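Local coordinates for hypothetical protein (Leishmania major, PDB 2AR1) that is of unknown function but carries an EVE domain of the PUA clan, which suggests that it may bind modified bases in nucleic acid, at residues L80-R85 / D116-A121. Sequence-based numbering, arbitrary orientation.
Sequences LAEVVR and DVKFVA
Glu82 and Lys118 face each other as a hydrogen-bonded pair in an antiparallel strand pair within the mixed sheet of the EVE domain, a worked example of two strands whose register shifts by one residue at each of two beta bulges while the pairing goes on. Lys118 N gives Glu82 O a nearly straight bond of 2.8 Å in the carbonyl plane, and Glu82 N returns one to Lys118 O. Above this pair the Lys118 chain can be followed outward. Its CB rests 3.7 Å from Val84 CG1, and chi1 of 82° sets CG between the backbone N and the carbonyl carbon, where it meets both that methyl and Glu82 CB. CD still lies near Val84 CG1, whereas CE runs beside the carboxylate, 3.7 Å from Glu82 CD. NZ then stays 4.3 Å from Glu82 OE2, too far for a salt bridge: the two side chains run side by side, pointing the same way, with opposite charges near but not in contact; Glu82 OE1 has a long, weak ion pair with Lys64.

A classic bulge flanks the pair at each end. Toward one end, Val84 and Arg85 both face Asp116, whose OD1 bonds to Tyr88 OH. On the face opposite Glu82 and Lys118, Val83 packs on Val65 of the neighbouring strand 64-69 and Val117 on Leu36 of helix 33-39. At the second bulge Val120 CG2 sits 3.7 Å from Glu82 CB, while Leu80 O accepts from Val120 N at 2.9 Å and Ala121 N at 3.1 Å, both approaching from the same face of its carbonyl plane.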
loop_
_atom_site.group_PDB
_atom_site.type_symbol
_atom_site.label_atom_id
_atom_site.label_comp_id
_atom_site.label_asym_id
_atom_site.label_seq_id
_atom_site.Cartn_x
_atom_site.Cartn_y
_atom_site.Cartn_z
ATOM N N LEU A 80 -8.102 4.166 -2.676
ATOM C CA LEU A 80 -7.153 5.155 -2.265
ATOM C C LEU A 80 -7.136 5.260 -0.742
ATOM O O LEU A 80 -8.168 5.141 -0.063
ATOM C CB LEU A 80 -7.536 6.541 -2.847
ATOM C CG LEU A 80 -7.582 6.684 -4.374
ATOM C CD1 LEU A 80 -7.814 8.097 -4.719
ATOM C CD2 LEU A 80 -6.202 6.268 -4.950
ATOM N N ALA A 81 -5.920 5.477 -0.226
ATOM C CA ALA A 81 -5.724 5.780 1.166
ATOM C C ALA A 81 -4.762 6.982 1.324
ATOM O O ALA A 81 -4.252 7.553 0.341
ATOM C CB ALA A 81 -5.187 4.582 1.917
ATOM N N GLU A 82 -4.517 7.309 2.564
ATOM C CA GLU A 82 -3.636 8.468 2.896
ATOM C C GLU A 82 -2.863 8.163 4.163
ATOM O O GLU A 82 -3.374 7.545 5.041
ATOM C CB GLU A 82 -4.421 9.737 3.006
ATOM C CG GLU A 82 -3.614 10.890 3.400
ATOM C CD GLU A 82 -4.409 12.205 3.341
ATOM O OE1 GLU A 82 -5.273 12.299 2.450
ATOM O OE2 GLU A 82 -4.134 13.158 4.152
ATOM N N VAL A 83 -1.559 8.454 4.190
ATOM C CA VAL A 83 -0.807 8.189 5.395
ATOM C C VAL A 83 -1.245 9.171 6.520
ATOM O O VAL A 83 -1.278 10.422 6.344
ATOM C CB VAL A 83 0.729 8.322 5.107
ATOM C CG1 VAL A 83 1.561 8.234 6.393
ATOM C CG2 VAL A 83 1.123 7.252 4.071
ATOM N N VAL A 84 -1.584 8.635 7.701
ATOM C CA VAL A 84 -1.893 9.500 8.846
ATOM C C VAL A 84 -0.987 9.457 10.109
ATOM O O VAL A 84 -1.124 10.277 10.979
ATOM C CB VAL A 84 -3.378 9.400 9.297
ATOM C CG1 VAL A 84 -4.293 9.811 8.132
ATOM C CG2 VAL A 84 -3.692 8.004 9.783
ATOM N N ARG A 85 -0.055 8.516 10.165
ATOM C CA ARG A 85 0.959 8.544 11.190
ATOM C C ARG A 85 2.264 7.992 10.624
ATOM O O ARG A 85 2.266 7.015 9.884
ATOM C CB ARG A 85 0.584 7.672 12.367
ATOM C CG ARG A 85 1.444 8.048 13.598
ATOM C CD ARG A 85 1.464 7.069 14.737
ATOM N NE ARG A 85 2.147 7.646 15.923
ATOM C CZ ARG A 85 3.481 7.759 16.072
ATOM N NH1 ARG A 85 4.376 7.381 15.105
ATOM N NH2 ARG A 85 3.936 8.263 17.222
ATOM N N ASP A 116 0.347 4.259 9.868
ATOM C CA ASP A 116 -1.155 4.207 9.857
ATOM C C ASP A 116 -1.645 4.863 8.607
ATOM O O ASP A 116 -1.103 5.848 8.168
ATOM C CB ASP A 116 -1.756 4.937 11.043
ATOM C CG ASP A 116 -1.628 4.173 12.366
ATOM O OD1 ASP A 116 -1.117 3.011 12.368
ATOM O OD2 ASP A 116 -2.063 4.752 13.394
ATOM N N VAL A 117 -2.732 4.306 8.032
ATOM C CA VAL A 117 -3.326 4.920 6.840
ATOM C C VAL A 117 -4.794 5.115 7.091
ATOM O O VAL A 117 -5.368 4.471 7.960
ATOM C CB VAL A 117 -3.156 4.134 5.558
ATOM C CG1 VAL A 117 -1.702 3.984 5.165
ATOM C CG2 VAL A 117 -3.795 2.756 5.620
ATOM N N LYS A 118 -5.354 6.041 6.336
ATOM C CA LYS A 118 -6.778 6.338 6.402
ATOM C C LYS A 118 -7.413 6.016 5.057
ATOM O O LYS A 118 -6.778 6.122 4.008
ATOM C CB LYS A 118 -7.085 7.787 6.852
ATOM C CG LYS A 118 -7.007 8.852 5.783
ATOM C CD LYS A 118 -7.722 10.118 6.285
ATOM C CE LYS A 118 -7.083 11.363 5.735
ATOM N NZ LYS A 118 -7.986 12.571 6.013
ATOM N N PHE A 119 -8.642 5.509 5.082
ATOM C CA PHE A 119 -9.414 5.318 3.910
ATOM C C PHE A 119 -9.664 6.639 3.209
ATOM O O PHE A 119 -10.029 7.612 3.886
ATOM C CB PHE A 119 -10.832 4.844 4.330
ATOM C CG PHE A 119 -11.754 4.717 3.171
ATOM C CD1 PHE A 119 -11.647 3.644 2.282
ATOM C CD2 PHE A 119 -12.742 5.668 2.973
ATOM C CE1 PHE A 119 -12.506 3.559 1.198
ATOM C CE2 PHE A 119 -13.585 5.587 1.874
ATOM C CZ PHE A 119 -13.498 4.549 1.040
ATOM N N VAL A 120 -9.625 6.645 1.885
ATOM C CA VAL A 120 -9.951 7.868 1.108
ATOM C C VAL A 120 -11.054 7.598 0.077
ATOM O O VAL A 120 -11.999 8.374 -0.017
ATOM C CB VAL A 120 -8.688 8.424 0.390
ATOM C CG1 VAL A 120 -9.051 9.533 -0.535
ATOM C CG2 VAL A 120 -7.657 8.920 1.421
ATOM N N ALA A 121 -10.879 6.505 -0.672
ATOM C CA ALA A 121 -11.834 6.133 -1.739
ATOM C C ALA A 121 -11.871 4.631 -2.039
ATOM O O ALA A 121 -10.873 3.953 -1.942
ATOM C CB ALA A 121 -11.561 6.881 -2.960
#